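Local coordinates for macrophage migration inhibitory factor-like protein (Entamoeba histolytica, PDB 6CUQ) that belongs to the macrophage migration inhibitory factor family, whose members assemble as trimers of compact alpha/beta subunits, at residues B[14-19]-B[95-100]; B[27-32]-B[49-54]; B[61-66]-B[99-104]. All coordinates share one frame; numbering follows the deposited sequence.

Interaction 1: residues B[14-19]-B[95-100]; sequences ITLSAD and AGIEGG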
# COMPACT_ATOMS: atom_id res chain seq x y z
N ILE B 14 -0.06 4.92 6.10
CA ILE B 14 -0.70 6.20 5.84
C ILE B 14 -0.04 6.80 4.61
O ILE B 14 1.16 7.10 4.61
CB ILE B 14 -0.59 7.15 7.04
CG1 ILE B 14 -1.18 6.48 8.28
CG2 ILE B 14 -1.30 8.47 6.74
CD1 ILE B 14 -0.96 7.26 9.57
N THR B 15 -0.82 6.92 3.54
CA THR B 15 -0.39 7.56 2.31
C THR B 15 -1.11 8.90 2.26
O THR B 15 -2.34 8.94 2.15
CB THR B 15 -0.74 6.67 1.11
OG1 THR B 15 -0.19 5.36 1.31
CG2 THR B 15 -0.25 7.29 -0.21
N LEU B 16 -0.37 9.99 2.39
CA LEU B 16 -1.01 11.29 2.42
C LEU B 16 -0.28 12.27 1.51
O LEU B 16 0.91 12.12 1.22
CB LEU B 16 -1.09 11.83 3.85
CG LEU B 16 0.11 12.51 4.49
CD1 LEU B 16 -0.25 12.95 5.90
CD2 LEU B 16 1.33 11.62 4.51
N SER B 17 -1.03 13.27 1.04
CA SER B 17 -0.52 14.20 0.05
C SER B 17 -0.45 15.64 0.55
O SER B 17 -0.52 16.58 -0.24
CB SER B 17 -1.38 14.14 -1.21
OG SER B 17 -2.57 14.88 -1.02
N ALA B 18 -0.30 15.85 1.85
CA ALA B 18 -0.14 17.20 2.36
C ALA B 18 1.32 17.63 2.26
O ALA B 18 2.23 16.81 2.27
CB ALA B 18 -0.62 17.31 3.80
N ASP B 19 1.53 18.94 2.17
CA ASP B 19 2.86 19.54 2.20
C ASP B 19 3.24 19.76 3.67
O ASP B 19 2.87 20.76 4.28
CB ASP B 19 2.85 20.84 1.39
CG ASP B 19 4.13 21.64 1.51
OD1 ASP B 19 5.22 21.05 1.67
OD2 ASP B 19 4.06 22.89 1.49
N ALA B 95 -1.97 17.98 9.58
CA ALA B 95 -1.73 18.23 8.16
C ALA B 95 -2.83 19.03 7.48
O ALA B 95 -2.74 19.25 6.27
CB ALA B 95 -1.52 16.90 7.42
N GLY B 96 -3.88 19.41 8.20
CA GLY B 96 -4.95 20.20 7.64
C GLY B 96 -5.79 19.50 6.60
O GLY B 96 -6.44 20.17 5.78
N ILE B 97 -5.81 18.17 6.62
CA ILE B 97 -6.58 17.39 5.66
C ILE B 97 -8.01 17.25 6.16
O ILE B 97 -8.24 16.93 7.34
CB ILE B 97 -5.92 16.02 5.42
CG1 ILE B 97 -4.45 16.20 5.01
CG2 ILE B 97 -6.67 15.23 4.39
CD1 ILE B 97 -3.69 14.90 4.78
N GLU B 98 -8.96 17.54 5.28
CA GLU B 98 -10.36 17.47 5.67
C GLU B 98 -10.82 16.02 5.81
O GLU B 98 -10.26 15.10 5.21
CB GLU B 98 -11.24 18.21 4.65
CG GLU B 98 -11.08 19.72 4.71
CD GLU B 98 -11.84 20.45 3.60
OE1 GLU B 98 -12.41 19.77 2.72
OE2 GLU B 98 -11.90 21.70 3.64
N GLY B 99 -11.81 15.82 6.68
CA GLY B 99 -12.37 14.50 6.85
C GLY B 99 -12.95 13.94 5.57
O GLY B 99 -12.85 12.74 5.29
N GLY B 100 -13.56 14.80 4.75
CA GLY B 100 -14.08 14.39 3.47
C GLY B 100 -13.05 14.07 2.41
O GLY B 100 -13.43 13.72 1.29
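L16 and I97 meet across this buried contact with their side chains at about a right angle, so the end of the isoleucine runs against the side of the leucine. CD1 of I97 touches CD1 of L16 at 4.1 Å and lies equally close to CB of L16, so this one methyl touches the leucine near its base and at its end. The straight form of I97 explains this reach: CG1 stands beside the backbone N (chi1 -54°) and the chain is then fully extended, which brings CD1 out of the loop and against L16 and A18. L16 takes the less common setting in which CG sits between the backbone N and the carbonyl carbon, chi1 81°, and from there it offers CD1 to both I97 and A95.

The two alanines supply the tightest part. Each turns its CB to the other segment, and the two methyls meet, A18 CB to A95 CB being 3.8 Å; the CA atoms of A18 and A95 are the nearest pair of the two backbones at 6.1 Å. Small methyls suit a place where a loop and the end of a helix come this close. I97 CD1 also reaches A18 CB at 4.0 Å, which makes it a wedge that touches both L16 and A18. The side-chain contacts are all between aliphatic groups, so shape and burial hold the pair together. Backbone turning between A95 and I97 falls to G96, whose positive phi carries the chain out of the helix.

L16 also packs against V51, I28 and A66, while I97 touches K64. The contact joins the end of strand 11-16 to the loop between helix 80-95 and strand 102-108, typical of the MIF fold, in which helices pack on a mixed four-stranded sheet.

Interaction 2: residues B[27-32]-B[49-54]; sequences EIAHES and TQVVTS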
# COMPACT_ATOMS: atom_id res chain seq x y z
N GLU B 27 5.54 12.83 13.92
CA GLU B 27 4.49 12.97 14.92
C GLU B 27 3.25 12.18 14.52
O GLU B 27 2.59 11.57 15.38
CB GLU B 27 4.16 14.44 15.12
CG GLU B 27 5.20 15.23 15.91
CD GLU B 27 4.92 16.72 15.86
OE1 GLU B 27 3.76 17.10 15.59
OE2 GLU B 27 5.84 17.53 16.10
N ILE B 28 2.94 12.17 13.23
CA ILE B 28 1.81 11.38 12.72
C ILE B 28 2.05 9.89 12.97
O ILE B 28 1.17 9.19 13.48
CB ILE B 28 1.58 11.69 11.23
CG1 ILE B 28 0.97 13.08 11.07
CG2 ILE B 28 0.73 10.61 10.57
CD1 ILE B 28 0.88 13.57 9.63
N ALA B 29 3.24 9.40 12.61
CA ALA B 29 3.55 7.99 12.86
C ALA B 29 3.45 7.65 14.34
O ALA B 29 2.89 6.61 14.72
CB ALA B 29 4.95 7.64 12.35
N HIS B 30 4.00 8.51 15.20
CA HIS B 30 3.96 8.30 16.64
C HIS B 30 2.51 8.25 17.15
O HIS B 30 2.11 7.29 17.82
CB HIS B 30 4.75 9.41 17.33
CG HIS B 30 4.67 9.37 18.82
ND1 HIS B 30 5.24 8.36 19.57
CD2 HIS B 30 4.08 10.20 19.71
CE1 HIS B 30 5.01 8.58 20.85
NE2 HIS B 30 4.31 9.69 20.97
N GLU B 31 1.71 9.27 16.82
CA GLU B 31 0.33 9.30 17.28
C GLU B 31 -0.48 8.15 16.70
O GLU B 31 -1.39 7.64 17.36
CB GLU B 31 -0.31 10.64 16.91
CG GLU B 31 0.18 11.81 17.71
CD GLU B 31 -0.05 11.64 19.19
OE1 GLU B 31 -1.09 11.05 19.59
OE2 GLU B 31 0.79 12.14 19.96
N SER B 32 -0.19 7.76 15.46
CA SER B 32 -0.87 6.62 14.85
C SER B 32 -0.67 5.36 15.68
O SER B 32 -1.62 4.62 15.97
CB SER B 32 -0.36 6.43 13.42
OG SER B 32 -0.69 5.15 12.92
N THR B 49 3.70 1.77 12.12
CA THR B 49 3.14 2.72 11.18
C THR B 49 4.22 3.23 10.23
O THR B 49 5.35 3.52 10.64
CB THR B 49 2.46 3.89 11.92
OG1 THR B 49 1.28 3.40 12.57
CG2 THR B 49 2.06 5.01 10.97
N GLN B 50 3.85 3.31 8.95
CA GLN B 50 4.65 3.92 7.90
C GLN B 50 3.84 5.05 7.27
O GLN B 50 2.67 4.87 6.93
CB GLN B 50 5.03 2.90 6.83
CG GLN B 50 5.78 1.69 7.36
CD GLN B 50 7.11 2.07 8.02
OE1 GLN B 50 7.72 3.07 7.65
NE2 GLN B 50 7.56 1.26 8.98
N VAL B 51 4.46 6.22 7.14
CA VAL B 51 3.85 7.41 6.56
C VAL B 51 4.48 7.65 5.19
O VAL B 51 5.69 7.84 5.09
CB VAL B 51 4.01 8.63 7.47
CG1 VAL B 51 3.26 9.81 6.88
CG2 VAL B 51 3.50 8.30 8.87
N VAL B 52 3.65 7.67 4.14
CA VAL B 52 4.14 7.77 2.77
C VAL B 52 3.61 9.06 2.15
O VAL B 52 2.39 9.30 2.15
CB VAL B 52 3.72 6.53 1.96
CG1 VAL B 52 4.06 6.69 0.46
CG2 VAL B 52 4.34 5.26 2.58
N THR B 53 4.51 9.88 1.62
CA THR B 53 4.14 11.12 0.96
C THR B 53 3.73 10.87 -0.48
O THR B 53 4.50 10.32 -1.27
CB THR B 53 5.30 12.11 0.99
OG1 THR B 53 5.54 12.54 2.32
CG2 THR B 53 4.99 13.32 0.11
N SER B 54 2.54 11.34 -0.84
CA SER B 54 1.99 11.09 -2.17
C SER B 54 1.56 12.40 -2.83
O SER B 54 1.64 13.48 -2.24
CB SER B 54 0.78 10.16 -2.08
OG SER B 54 -0.22 10.77 -1.29
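A29 and T49 mark the closest backbone approach, their CA atoms 5.5 Å apart, where helix 27-32 passes over strand 49-53. The segment axes come within 7.9 Å and their directions differ by 148°, so helix and strand run roughly antiparallel. A small residue suits this crossing: the CA of A29 rests on the methyl CG2 of T49 at 3.8 Å, and its CB lies as near to CG2 of V51. That same V51 methyl also meets I28 CG2 at 4.0 Å. It can serve both because V51 holds CG1 anti to the backbone N (chi1 -176°), which leaves CG2 beside that N and facing the helix.

Such packing belongs to a beta-alpha-beta unit, strand 11-16, helix 22-40 and strand 48-53, with the two strands parallel neighbours in the sheet and the helix covering one face. T49 and V51 turn to this face, whereas Q50 points away and hydrogen-bonds to S54 and S65 of the third subunit.

One helical turn beyond A29, the contact becomes polar. The hydroxyls S32 OG and T49 OG1 lie 2.7 Å apart, and S32 OG also hydrogen-bonds to Y87 OH of helix 80-95. T49 serves both halves of the contact, its hydroxyl beside S32 OG and its methyl CG2 against A29 and S32.

Interaction 3: residues B[61-66]-B[99-104]; sequences KIVKSA and GGNIYL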
# COMPACT_ATOMS: atom_id res chain seq x y z
N LYS B 61 -10.60 16.61 -7.96
CA LYS B 61 -9.77 17.78 -7.68
C LYS B 61 -8.48 17.36 -6.99
O LYS B 61 -8.45 16.37 -6.25
CB LYS B 61 -10.51 18.80 -6.81
CG LYS B 61 -11.67 19.51 -7.52
CD LYS B 61 -12.45 20.39 -6.55
CE LYS B 61 -13.92 20.49 -6.95
NZ LYS B 61 -14.81 20.07 -5.82
N ILE B 62 -7.41 18.12 -7.24
CA ILE B 62 -6.14 17.91 -6.54
C ILE B 62 -6.19 18.65 -5.21
O ILE B 62 -6.24 19.89 -5.19
CB ILE B 62 -4.96 18.40 -7.39
CG1 ILE B 62 -4.94 17.69 -8.74
CG2 ILE B 62 -3.67 18.09 -6.63
CD1 ILE B 62 -4.94 16.18 -8.63
N VAL B 63 -6.14 17.92 -4.10
CA VAL B 63 -6.33 18.51 -2.78
C VAL B 63 -5.61 17.67 -1.73
O VAL B 63 -5.27 16.50 -1.96
CB VAL B 63 -7.85 18.66 -2.48
CG1 VAL B 63 -8.51 17.30 -2.28
CG2 VAL B 63 -8.12 19.60 -1.30
N LYS B 64 -5.34 18.28 -0.57
CA LYS B 64 -4.78 17.54 0.56
C LYS B 64 -5.70 16.37 0.88
O LYS B 64 -6.89 16.56 1.12
CB LYS B 64 -4.71 18.41 1.81
CG LYS B 64 -3.75 19.53 1.86
CD LYS B 64 -4.31 20.53 2.86
CE LYS B 64 -3.28 21.54 3.30
NZ LYS B 64 -3.91 22.63 4.10
N SER B 65 -5.13 15.18 0.92
CA SER B 65 -5.94 13.98 1.05
C SER B 65 -5.06 12.88 1.60
O SER B 65 -3.85 13.03 1.73
CB SER B 65 -6.56 13.57 -0.29
OG SER B 65 -5.60 13.58 -1.32
N ALA B 66 -5.69 11.75 1.91
CA ALA B 66 -4.95 10.64 2.47
C ALA B 66 -5.72 9.36 2.19
O ALA B 66 -6.90 9.38 1.85
CB ALA B 66 -4.73 10.81 3.98
N GLY B 99 -11.81 15.82 6.68
CA GLY B 99 -12.37 14.50 6.85
C GLY B 99 -12.95 13.94 5.57
O GLY B 99 -12.85 12.74 5.29
N GLY B 100 -13.56 14.80 4.75
CA GLY B 100 -14.08 14.39 3.47
C GLY B 100 -13.05 14.07 2.41
O GLY B 100 -13.43 13.72 1.29
N ASN B 101 -11.75 14.19 2.72
CA ASN B 101 -10.69 13.86 1.78
C ASN B 101 -9.77 12.77 2.33
O ASN B 101 -8.60 12.69 1.96
CB ASN B 101 -9.90 15.11 1.41
CG ASN B 101 -10.73 16.14 0.69
OD1 ASN B 101 -11.68 15.80 -0.02
ND2 ASN B 101 -10.39 17.41 0.88
N ILE B 102 -10.29 11.93 3.22
CA ILE B 102 -9.54 10.82 3.79
C ILE B 102 -10.37 9.55 3.63
O ILE B 102 -11.52 9.49 4.06
CB ILE B 102 -9.22 11.04 5.28
CG1 ILE B 102 -8.39 12.31 5.45
CG2 ILE B 102 -8.56 9.80 5.88
CD1 ILE B 102 -8.18 12.72 6.88
N TYR B 103 -9.78 8.53 3.01
CA TYR B 103 -10.36 7.19 2.98
C TYR B 103 -9.55 6.25 3.85
O TYR B 103 -8.32 6.38 3.97
CB TYR B 103 -10.43 6.63 1.56
CG TYR B 103 -11.62 7.07 0.75
CD1 TYR B 103 -12.75 7.58 1.35
CD2 TYR B 103 -11.60 6.96 -0.64
CE1 TYR B 103 -13.84 7.97 0.59
CE2 TYR B 103 -12.66 7.35 -1.39
CZ TYR B 103 -13.79 7.86 -0.78
OH TYR B 103 -14.86 8.24 -1.58
N LEU B 104 -10.23 5.30 4.48
CA LEU B 104 -9.58 4.28 5.27
C LEU B 104 -10.07 2.90 4.85
O LEU B 104 -11.20 2.74 4.37
CB LEU B 104 -9.85 4.48 6.76
CG LEU B 104 -9.35 5.77 7.39
CD1 LEU B 104 -10.45 6.84 7.39
CD2 LEU B 104 -8.85 5.48 8.81
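N101 and A66 bury the largest areas here, and they do so by different means. A66 works mainly through its backbone: its N donates to N101 O at 3.1 Å, in the carbonyl plane, and its O accepts from Y103 N at 3.2 Å. The second N-H is nearly straight at 167°, though it comes from above the A66 carbonyl plane. Together the two bonds straddle I102 and form a parallel beta bridge between A66 and I102. On that face of the sheet the small A66 CB lies 4.2 Å from I102 CG1, and both side chains also pack on L91 of helix 80-95.

N101 meets V63, K64 and S65 with its side chain. Its CB lies 3.4 Å from K64 O, while V63 packs against the asparagine, the two crossing at about a right angle. S65 OG donates to V63 O at 3.0 Å, a bond within the segment. F58 packs on both V63 and N101.

Chemically, side-chain packing around N101 passes into backbone pairing, in which N101 O itself takes part. Both cross-bonds are made by main-chain atoms, so the pairing that opens strands 66-72 and 102-108 does not itself depend on polar side chains.

In the fold
Interactions 1 and 3 are close neighbours, with centres about 6 Å apart. They share G99 and G100 and also touch through S17 with S65 and I97 with K64. Interaction 2 lies nearer the centre of the subunit, its centre about 11 Å from interaction 1 and about 15 Å from interaction 3. Along the sequence it is nested inside the loop closed by interaction 1 and finishes before interaction 3 opens. All three reach the four-stranded sheet: interaction 2 lays helix 22-40 on outer strand 48-53, interaction 3 pairs strands 66-72 and 102-108, and interaction 1 packs a loop on the end of strand 11-16. Each also comes within reach of the second subunit, and interaction 2 of the third.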